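Local coordinates for protein Rho guanine nucleotide exchange factor 12 (Homo sapiens, PDB 1TXD) that acts as a guanine nucleotide exchange factor for the GTPase RhoA, here seen as its catalytic DH domain with the adjoining PH domain, at residues N5-Q8 with V14-G17; L43-Q48 with P156-L161; Q52-S55 with I59-P62; K91-E94 with I98-I101. The protein carries 1 engineered substitution. All coordinates share one frame; numbering follows the deposited sequence.

Interaction 1 of 4, residues N5-Q8 with V14-G17; sequences NWQQ and VLLG
Trp6 carries its indole trans to the backbone N (chi1 176°), which turns the six-membered half of the ring system out toward Leu15. With chi1 of the leucine at -131°, well off a staggered value, the fork at CG is aimed so that one methyl meets each of two neighbours. CD1 goes to the tryptophan. It sits 3.3 Å from Trp6 CH2 and nearly as near to CZ3, meeting that end of the benzo ring obliquely while the two side chains slide past each other in opposite senses; so short an approach, with the strained torsion, leaves the placing of this methyl somewhat doubtful. CD2 takes the other branch and rests 3.9 Å from Gln7 CB, where the two side chains cross at about a right angle. Gln7 therefore contributes the aliphatic root of its side chain, CB and CG. An alanine in place of Leu15 would remove both methyls, and the benzo end of Trp6 and the root of Gln7 would probably lose their cover from helix 12-15. The start of the first helix is fixed separately: Asn5 OD1 accepts from Gln7 N at 3.1 Å in the carbonyl plane, an Asx turn with Asn5 as N-cap. Beyond the two segments, Trp6 packs on Ile23, Gln26 and Asn30 of helix 20-57, and NE1 makes a weak hydrogen bond to Ser96 O. This is a pair of short, weakly bonded helical turns folded together at the N-terminal end of the chain, with the tryptophan settled on the long helix 20-57 of the DH bundle.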
loop_
_atom_site.group_PDB
_atom_site.type_symbol
_atom_site.label_atom_id
_atom_site.label_comp_id
_atom_site.label_asym_id
_atom_site.label_seq_id
_atom_site.Cartn_x
_atom_site.Cartn_y
_atom_site.Cartn_z
ATOM N N ASN A 5 18.600 27.653 4.983
ATOM C CA ASN A 5 18.095 28.106 6.296
ATOM C C ASN A 5 17.153 29.282 6.110
ATOM O O ASN A 5 17.288 30.031 5.135
ATOM C CB ASN A 5 19.255 28.530 7.211
ATOM C CG ASN A 5 18.876 28.607 8.696
ATOM O OD1 ASN A 5 18.096 29.458 9.113
ATOM N ND2 ASN A 5 19.482 27.741 9.502
ATOM N N TRP A 6 16.210 29.446 7.039
ATOM C CA TRP A 6 15.243 30.541 6.967
ATOM C C TRP A 6 15.802 31.918 7.352
ATOM O O TRP A 6 15.574 32.905 6.641
ATOM C CB TRP A 6 14.032 30.270 7.851
ATOM C CG TRP A 6 13.145 31.458 7.814
ATOM C CD1 TRP A 6 12.372 31.880 6.759
ATOM C CD2 TRP A 6 13.011 32.448 8.821
ATOM N NE1 TRP A 6 11.722 33.045 7.082
ATOM C CE2 TRP A 6 12.110 33.423 8.341
ATOM C CE3 TRP A 6 13.537 32.598 10.105
ATOM C CZ2 TRP A 6 11.733 34.526 9.100
ATOM C CZ3 TRP A 6 13.168 33.684 10.851
ATOM C CH2 TRP A 6 12.271 34.639 10.350
ATOM N N GLN A 7 16.483 31.980 8.501
ATOM C CA GLN A 7 17.016 33.241 9.061
ATOM C C GLN A 7 18.133 33.830 8.183
ATOM O O GLN A 7 18.442 35.035 8.262
ATOM C CB GLN A 7 17.523 33.023 10.500
ATOM C CG GLN A 7 16.468 32.440 11.453
ATOM C CD GLN A 7 17.042 31.800 12.699
ATOM O OE1 GLN A 7 17.908 30.920 12.610
ATOM N NE2 GLN A 7 16.542 32.211 13.868
ATOM N N GLN A 8 18.730 32.953 7.367
ATOM C CA GLN A 8 19.664 33.328 6.304
ATOM C C GLN A 8 19.020 34.239 5.255
ATOM O O GLN A 8 19.641 35.209 4.820
ATOM C CB GLN A 8 20.214 32.067 5.621
ATOM C CG GLN A 8 21.170 32.322 4.445
ATOM C CD GLN A 8 22.429 33.097 4.838
ATOM O OE1 GLN A 8 22.698 34.162 4.284
ATOM N NE2 GLN A 8 23.193 32.568 5.793
ATOM N N VAL A 14 15.581 42.941 10.811
ATOM C CA VAL A 14 14.103 42.900 10.774
ATOM C C VAL A 14 13.626 41.746 11.664
ATOM O O VAL A 14 12.509 41.764 12.200
ATOM C CB VAL A 14 13.588 42.826 9.284
ATOM C CG1 VAL A 14 12.212 42.132 9.144
ATOM C CG2 VAL A 14 13.588 44.253 8.680
ATOM N N LEU A 15 14.515 40.767 11.818
ATOM C CA LEU A 15 14.383 39.669 12.759
ATOM C C LEU A 15 14.333 40.146 14.207
ATOM O O LEU A 15 13.778 39.471 15.077
ATOM C CB LEU A 15 15.617 38.752 12.611
ATOM C CG LEU A 15 15.451 37.247 12.475
ATOM C CD1 LEU A 15 14.286 36.840 11.641
ATOM C CD2 LEU A 15 16.708 36.611 11.867
ATOM N N LEU A 16 14.957 41.283 14.464
ATOM C CA LEU A 16 14.988 41.859 15.820
ATOM C C LEU A 16 13.599 42.215 16.256
ATOM O O LEU A 16 13.271 42.120 17.424
ATOM C CB LEU A 16 15.834 43.103 15.888
ATOM C CG LEU A 16 17.275 42.901 16.273
ATOM C CD1 LEU A 16 17.955 44.240 16.169
ATOM C CD2 LEU A 16 17.424 42.304 17.676
ATOM N N GLY A 17 12.797 42.616 15.281
ATOM C CA GLY A 17 11.441 43.048 15.511
ATOM C C GLY A 17 10.405 41.950 15.623
ATOM O O GLY A 17 9.311 42.226 16.039
#

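Interaction 2 of 4, residues L43-Q48 with P156-L161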
loop_
_atom_site.group_PDB
_atom_site.type_symbol
_atom_site.label_atom_id
_atom_site.label_comp_id
_atom_site.label_asym_id
_atom_site.label_seq_id
_atom_site.Cartn_x
_atom_site.Cartn_y
_atom_site.Cartn_z
ATOM N N LEU A 43 11.903 12.753 -6.490
ATOM C CA LEU A 43 11.032 12.264 -7.525
ATOM C C LEU A 43 11.722 12.472 -8.894
ATOM O O LEU A 43 11.593 11.606 -9.781
ATOM C CB LEU A 43 9.657 12.929 -7.465
ATOM C CG LEU A 43 8.722 12.494 -6.327
ATOM C CD1 LEU A 43 7.359 13.183 -6.463
ATOM C CD2 LEU A 43 8.537 11.026 -6.248
ATOM N N LYS A 44 12.440 13.550 -9.067
ATOM C CA LYS A 44 13.233 13.727 -10.315
ATOM C C LYS A 44 14.365 12.680 -10.458
ATOM O O LYS A 44 14.711 12.357 -11.590
ATOM C CB LYS A 44 13.790 15.118 -10.454
ATOM C CG LYS A 44 12.769 16.242 -10.488
ATOM C CD LYS A 44 13.430 17.559 -10.987
ATOM C CE LYS A 44 12.408 18.592 -11.429
ATOM N NZ LYS A 44 12.872 19.972 -11.207
ATOM N N VAL A 45 14.877 12.114 -9.350
ATOM C CA VAL A 45 15.796 10.965 -9.408
ATOM C C VAL A 45 15.089 9.732 -9.959
ATOM O O VAL A 45 15.598 9.178 -10.903
ATOM C CB VAL A 45 16.501 10.594 -8.046
ATOM C CG1 VAL A 45 17.374 9.289 -8.170
ATOM C CG2 VAL A 45 17.335 11.692 -7.556
ATOM N N LEU A 46 13.970 9.257 -9.362
ATOM C CA LEU A 46 13.195 8.181 -9.974
ATOM C C LEU A 46 13.039 8.439 -11.452
ATOM O O LEU A 46 13.240 7.536 -12.289
ATOM C CB LEU A 46 11.798 8.080 -9.441
ATOM C CG LEU A 46 11.787 7.307 -8.110
ATOM C CD1 LEU A 46 10.420 7.281 -7.650
ATOM C CD2 LEU A 46 12.295 5.879 -8.424
ATOM N N ASP A 47 12.501 9.587 -11.730
ATOM C CA ASP A 47 12.191 9.947 -13.148
ATOM C C ASP A 47 13.409 9.936 -14.004
ATOM O O ASP A 47 13.365 9.399 -15.124
ATOM C CB ASP A 47 11.414 11.288 -13.252
ATOM C CG ASP A 47 11.083 11.661 -14.651
ATOM O OD1 ASP A 47 11.647 12.678 -15.101
ATOM O OD2 ASP A 47 10.375 10.964 -15.418
ATOM N N GLN A 48 14.479 10.564 -13.580
ATOM C CA GLN A 48 15.548 10.862 -14.575
ATOM C C GLN A 48 16.541 9.697 -14.662
ATOM O O GLN A 48 16.993 9.331 -15.755
ATOM C CB GLN A 48 16.275 12.171 -14.278
ATOM C CG GLN A 48 15.498 13.461 -14.688
ATOM C CD GLN A 48 15.132 13.500 -16.169
ATOM O OE1 GLN A 48 16.015 13.610 -17.030
ATOM N NE2 GLN A 48 13.835 13.437 -16.474
ATOM N N PRO A 156 25.546 8.254 -8.403
ATOM C CA PRO A 156 25.599 8.937 -7.086
ATOM C C PRO A 156 24.294 9.559 -6.605
ATOM O O PRO A 156 24.086 9.647 -5.389
ATOM C CB PRO A 156 26.681 10.036 -7.272
ATOM C CG PRO A 156 27.544 9.565 -8.390
ATOM C CD PRO A 156 26.677 8.659 -9.277
ATOM N N LEU A 157 23.401 9.944 -7.524
ATOM C CA LEU A 157 22.118 10.564 -7.136
ATOM C C LEU A 157 21.255 9.613 -6.313
ATOM O O LEU A 157 20.375 10.034 -5.569
ATOM C CB LEU A 157 21.369 11.084 -8.357
ATOM C CG LEU A 157 22.145 12.049 -9.264
ATOM C CD1 LEU A 157 21.348 12.299 -10.532
ATOM C CD2 LEU A 157 22.400 13.355 -8.559
ATOM N N CYS A 158 21.550 8.327 -6.414
ATOM C CA CYS A 158 20.835 7.313 -5.703
ATOM C C CYS A 158 21.285 7.195 -4.273
ATOM O O CYS A 158 20.574 6.597 -3.446
ATOM C CB CYS A 158 21.005 5.959 -6.404
ATOM S SG CYS A 158 20.067 5.792 -7.957
ATOM N N ARG A 159 22.452 7.757 -3.967
ATOM C CA ARG A 159 22.961 7.745 -2.615
ATOM C C ARG A 159 23.010 6.318 -2.034
ATOM O O ARG A 159 22.607 6.122 -0.924
ATOM C CB ARG A 159 22.054 8.642 -1.754
ATOM C CG ARG A 159 21.766 10.008 -2.362
ATOM C CD ARG A 159 22.775 11.045 -2.089
ATOM N NE ARG A 159 23.614 11.464 -3.213
ATOM C CZ ARG A 159 23.461 12.577 -3.964
ATOM N NH1 ARG A 159 22.422 13.423 -3.815
ATOM N NH2 ARG A 159 24.376 12.843 -4.904
ATOM N N ARG A 160 23.455 5.323 -2.820
ATOM C CA ARG A 160 23.616 3.904 -2.361
ATOM C C ARG A 160 22.299 3.224 -2.016
ATOM O O ARG A 160 22.280 2.292 -1.246
ATOM C CB ARG A 160 24.550 3.779 -1.130
ATOM C CG ARG A 160 25.932 4.385 -1.291
ATOM C CD ARG A 160 26.571 4.952 0.011
ATOM N NE ARG A 160 26.666 6.413 -0.151
ATOM C CZ ARG A 160 26.061 7.352 0.585
ATOM N NH1 ARG A 160 25.339 7.060 1.665
ATOM N NH2 ARG A 160 26.221 8.623 0.241
ATOM N N LEU A 161 21.208 3.677 -2.602
ATOM C CA LEU A 161 19.876 3.132 -2.328
ATOM C C LEU A 161 19.340 2.445 -3.578
ATOM O O LEU A 161 19.609 2.873 -4.686
ATOM C CB LEU A 161 18.914 4.237 -1.923
ATOM C CG LEU A 161 18.932 4.647 -0.457
ATOM C CD1 LEU A 161 18.025 5.837 -0.285
ATOM C CD2 LEU A 161 18.502 3.504 0.482
#
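Val45 is where helix 20-57 meets the turn at 156-161, and its CA lies 6.7 Å from the CA of Leu157. With CG1 trans to the backbone N (chi1 175°) and CG2 trans to the carbonyl carbon, the valine opens as a fork toward the turn. CG2 lies 4.2 Å from Leu157 CB, and both methyls also come about 4.0 Å from the backbone oxygen, Leu157 O. CG1 is the branch that reaches Cys158, stopping 4.4 Å from its SG, so the fit is loose van der Waals packing. One residue on, Leu46 turns to another side of the helix and packs on Leu163 and Ile166; Cys158 touches Ile166 as well, so the turn and helix 163-166 are drawn to the same wall. Asp47 is buried, but both its carboxylate oxygens have partners. Gln48 NE2 donates to Asp47 OD1 at 2.7 Å with an N-H...O angle of 151°, coming from above the carboxylate plane, while OD2 is bound by Gln52 NE2 a turn further along. The end of Gln48 leads away from the turn, consistent with that bond, and Val45 carries the contact from this side. The opposing residues are shaped by a 3-10 turn, in which Arg159 N donates to Pro156 O, followed by a type I' beta turn from Cys158 to Leu161. Leu157 and Cys158 thus present themselves to the flank of the long helix, packing that ties the connection between helices 143-154 and 163-166 to helix 20-57 in the all-helical bundle of a RhoGEF DH domain.

Interaction 3 of 4, residues Q52-S55 with I59-P62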
loop_
_atom_site.group_PDB
_atom_site.type_symbol
_atom_site.label_atom_id
_atom_site.label_comp_id
_atom_site.label_asym_id
_atom_site.label_seq_id
_atom_site.Cartn_x
_atom_site.Cartn_y
_atom_site.Cartn_z
ATOM N N GLN A 52 12.947 7.546 -17.221
ATOM C CA GLN A 52 13.249 8.134 -18.563
ATOM C C GLN A 52 14.277 7.261 -19.302
ATOM O O GLN A 52 14.043 6.859 -20.422
ATOM C CB GLN A 52 13.746 9.546 -18.447
ATOM C CG GLN A 52 12.715 10.671 -18.072
ATOM C CD GLN A 52 11.418 10.704 -18.897
ATOM O OE1 GLN A 52 11.467 10.710 -20.166
ATOM N NE2 GLN A 52 10.277 10.836 -18.210
ATOM N N ARG A 53 15.394 6.932 -18.668
ATOM C CA ARG A 53 16.420 6.051 -19.265
ATOM C C ARG A 53 15.919 4.673 -19.752
ATOM O O ARG A 53 16.171 4.285 -20.879
ATOM C CB ARG A 53 17.564 5.821 -18.269
ATOM C CG ARG A 53 18.401 7.061 -17.973
ATOM C CD ARG A 53 19.780 7.003 -18.617
ATOM N NE ARG A 53 20.621 8.129 -18.250
ATOM C CZ ARG A 53 21.877 8.297 -18.677
ATOM N NH1 ARG A 53 22.455 7.388 -19.479
ATOM N NH2 ARG A 53 22.568 9.373 -18.282
ATOM N N VAL A 54 15.215 3.927 -18.899
ATOM C CA VAL A 54 14.752 2.612 -19.274
ATOM C C VAL A 54 13.745 2.665 -20.402
ATOM O O VAL A 54 13.680 1.782 -21.232
ATOM C CB VAL A 54 14.110 1.875 -18.058
ATOM C CG1 VAL A 54 12.668 2.254 -17.869
ATOM C CG2 VAL A 54 14.180 0.381 -18.275
ATOM N N SER A 55 12.924 3.696 -20.399
ATOM C CA SER A 55 11.916 3.864 -21.409
ATOM C C SER A 55 12.671 4.114 -22.728
ATOM O O SER A 55 12.370 3.502 -23.742
ATOM C CB SER A 55 10.979 5.020 -20.991
ATOM O OG SER A 55 10.148 5.403 -22.066
ATOM N N ILE A 59 13.774 -1.581 -22.933
ATOM C CA ILE A 59 13.953 -2.856 -22.247
ATOM C C ILE A 59 12.634 -3.436 -21.734
ATOM O O ILE A 59 12.489 -4.662 -21.699
ATOM C CB ILE A 59 14.860 -2.666 -20.933
ATOM C CG1 ILE A 59 16.251 -2.172 -21.213
ATOM C CG2 ILE A 59 14.873 -3.925 -20.074
ATOM C CD1 ILE A 59 16.873 -2.757 -22.432
ATOM N N LEU A 60 11.762 -2.556 -21.218
ATOM C CA LEU A 60 10.453 -2.934 -20.731
ATOM C C LEU A 60 9.341 -2.718 -21.746
ATOM O O LEU A 60 9.401 -1.876 -22.622
ATOM C CB LEU A 60 10.093 -2.203 -19.443
ATOM C CG LEU A 60 11.139 -2.343 -18.301
ATOM C CD1 LEU A 60 10.788 -1.392 -17.237
ATOM C CD2 LEU A 60 11.240 -3.744 -17.815
ATOM N N SER A 61 8.334 -3.550 -21.628
ATOM C CA SER A 61 7.106 -3.452 -22.437
ATOM C C SER A 61 6.214 -2.345 -21.893
ATOM O O SER A 61 6.415 -1.924 -20.745
ATOM C CB SER A 61 6.391 -4.777 -22.389
ATOM O OG SER A 61 5.773 -4.961 -21.143
ATOM N N PRO A 62 5.184 -1.940 -22.644
ATOM C CA PRO A 62 4.224 -0.962 -22.139
ATOM C C PRO A 62 3.638 -1.424 -20.804
ATOM O O PRO A 62 3.586 -0.634 -19.894
ATOM C CB PRO A 62 3.166 -0.871 -23.262
ATOM C CG PRO A 62 3.962 -1.112 -24.511
ATOM C CD PRO A 62 4.904 -2.264 -24.055
HETATM O O HOH W 1 11.622 0.464 -21.886
#
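Val54 reaches from the last turns of helix 20-57 toward the residues that follow it, and its two branches are used unequally. From CB the side chain splits at chi1 84°, which places CG1 between the backbone N and the carbonyl carbon and leaves CG2 trans to the N. CG2 is the busier methyl. It lies 4.1 Å from Ile59 CB on one flank and 4.0 Å from Leu60 CD1 on another, wedged between two consecutive residues. Of these two residues CG1 meets the leucine, 4.2 Å from the same Leu60 CD1, so that this one methyl bears on both tips of the valine. The Val54 and Leu60 side chains cross nearly at right angles. In the DH helical bundle this is the connection from helix 20-57 to helix 62-69. Ser61 is the N-cap of the second helix: its side chain caps a backbone N in the first turn, and Glu64 OE1 accepts from Ser61 N, as in a capping box. Val54 and Leu60 both pack on Leu65 of that helix, while Ile59 faces Arg144 and Phe145 of helix 143-154. Val54 O stands 3.8 Å from Ile59 N, and a water lies between the backbones. Its bond to Val54 O is modelled at 2.5 Å, shorter than expected, so this half of the bridge is somewhat doubtful; the same water accepts from Leu60 N at a normal 3.1 Å.

Interaction 4 of 4, residues K91-E94 with I98-I101; sequences KRNE and IDQI
Arg92 and Asn93 lean across to Gln100 and Asp99 within the long connection between helices 72-90 and 102-109 of the DH helical bundle, a surface contact made largely by polar groups. Arg92 brings the edge of its guanidinium to the backbone of Gln100: NH2 stops 3.3 Å from Gln100 O, near the guanidinium plane, but the angle is too poor for a hydrogen bond. What holds that group is a salt bridge from the same NH2 to Asp104, early in helix 102-109. A bend in the arginine chain at chi3, -74°, helps to swing the guanidinium over to this side. Beside it, the Asn93 and Asp99 side chains run obliquely to one another, their amide and carboxylate planes 80° apart. Asp99 bends its end inward to meet the amide although its CB points elsewhere.

The next shell fixes residues 98-101 to the long helices. Ile98 O accepts from Gln26 and Asp99 O from Arg25, both on helix 20-57, while the Ile98 side chain turns away from 91-94 to pack on Ile29 and Val89. Gln100 OE1, directed away from Arg92, accepts from Trp190 NE1. At the far end, Ile101 is the N-cap of helix 102-109, and its backbone N donates a hydrogen bond to Glu193 OE1.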
loop_
_atom_site.group_PDB
_atom_site.type_symbol
_atom_site.label_atom_id
_atom_site.label_comp_id
_atom_site.label_asym_id
_atom_site.label_seq_id
_atom_site.Cartn_x
_atom_site.Cartn_y
_atom_site.Cartn_z
ATOM N N LYS A 91 7.530 34.759 -2.544
ATOM C CA LYS A 91 7.790 35.817 -3.508
ATOM C C LYS A 91 6.809 36.981 -3.310
ATOM O O LYS A 91 6.915 38.005 -3.983
ATOM C CB LYS A 91 7.646 35.189 -4.910
ATOM C CG LYS A 91 7.715 36.074 -6.159
ATOM C CD LYS A 91 7.161 35.304 -7.391
ATOM C CE LYS A 91 8.090 34.166 -7.868
ATOM N NZ LYS A 91 7.716 32.780 -7.364
ATOM N N ARG A 92 5.852 36.821 -2.394
ATOM C CA ARG A 92 4.816 37.835 -2.153
ATOM C C ARG A 92 5.349 39.110 -1.492
ATOM O O ARG A 92 4.795 40.189 -1.715
ATOM C CB ARG A 92 3.666 37.241 -1.330
ATOM C CG ARG A 92 2.889 36.202 -2.088
ATOM C CD ARG A 92 1.460 36.027 -1.667
ATOM N NE ARG A 92 1.344 35.323 -0.394
ATOM C CZ ARG A 92 0.512 34.311 -0.136
ATOM N NH1 ARG A 92 -0.305 33.817 -1.055
ATOM N NH2 ARG A 92 0.493 33.789 1.075
ATOM N N ASN A 93 6.419 38.990 -0.705
ATOM C CA ASN A 93 7.130 40.159 -0.158
ATOM C C ASN A 93 8.658 39.968 -0.071
ATOM O O ASN A 93 9.148 38.854 0.176
ATOM C CB ASN A 93 6.553 40.549 1.213
ATOM C CG ASN A 93 6.659 39.428 2.240
ATOM O OD1 ASN A 93 7.376 38.451 2.039
ATOM N ND2 ASN A 93 5.951 39.577 3.356
ATOM N N GLU A 94 9.406 41.054 -0.270
ATOM C CA GLU A 94 10.870 40.991 -0.255
ATOM C C GLU A 94 11.450 40.655 1.133
ATOM O O GLU A 94 12.619 40.240 1.227
ATOM C CB GLU A 94 11.498 42.304 -0.781
ATOM C CG GLU A 94 13.000 42.462 -0.482
ATOM C CD GLU A 94 13.709 43.480 -1.363
ATOM O OE1 GLU A 94 13.535 44.699 -1.133
ATOM O OE2 GLU A 94 14.465 43.050 -2.272
ATOM N N ILE A 98 7.053 35.321 5.764
ATOM C CA ILE A 98 5.795 34.875 5.212
ATOM C C ILE A 98 4.740 35.335 6.183
ATOM O O ILE A 98 4.928 35.211 7.393
ATOM C CB ILE A 98 5.803 33.344 5.082
ATOM C CG1 ILE A 98 6.712 32.930 3.921
ATOM C CG2 ILE A 98 4.423 32.798 4.881
ATOM C CD1 ILE A 98 7.970 32.253 4.380
ATOM N N ASP A 99 3.629 35.832 5.657
ATOM C CA ASP A 99 2.533 36.254 6.515
ATOM C C ASP A 99 1.547 35.105 6.640
ATOM O O ASP A 99 1.949 34.023 7.074
ATOM C CB ASP A 99 1.907 37.570 6.016
ATOM C CG ASP A 99 2.857 38.761 6.167
ATOM O OD1 ASP A 99 3.484 38.919 7.261
ATOM O OD2 ASP A 99 3.044 39.587 5.238
ATOM N N GLN A 100 0.304 35.310 6.206
ATOM C CA GLN A 100 -0.789 34.371 6.407
ATOM C C GLN A 100 -0.620 33.241 5.417
ATOM O O GLN A 100 -0.214 33.495 4.297
ATOM C CB GLN A 100 -2.146 35.032 6.125
ATOM C CG GLN A 100 -2.339 36.426 6.710
ATOM C CD GLN A 100 -2.169 36.423 8.223
ATOM O OE1 GLN A 100 -2.782 35.602 8.904
ATOM N NE2 GLN A 100 -1.323 37.304 8.743
ATOM N N ILE A 101 -0.942 32.020 5.830
ATOM C CA ILE A 101 -0.770 30.828 4.984
ATOM C C ILE A 101 -1.920 29.806 5.037
ATOM O O ILE A 101 -2.000 28.932 4.191
ATOM C CB ILE A 101 0.566 30.137 5.300
ATOM C CG1 ILE A 101 1.149 29.535 4.041
ATOM C CG2 ILE A 101 0.408 29.052 6.397
ATOM C CD1 ILE A 101 2.126 28.471 4.300
#

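Overall arrangement
Along the chain interaction 1 comes first; interaction 2 then opens, and interactions 3 and 4 follow in that order between its two segments. Helix 20-57 of the DH domain is the common thread: interactions 2 and 3 use it directly, and residues of interactions 1 and 4 pack on its N-terminal part. Interactions 2 and 3 are neighbours, their centres 16 Å apart, and they touch through Asp47 and Gln52. Interactions 1 and 4 form a second pair, with centres 14 Å apart and nearest atoms about 5 Å apart. The pairs stand well separated, 47 Å between the centres of interactions 1 and 3, and lie toward the two ends of helix 20-57 in the bundle that bears the exchange activity.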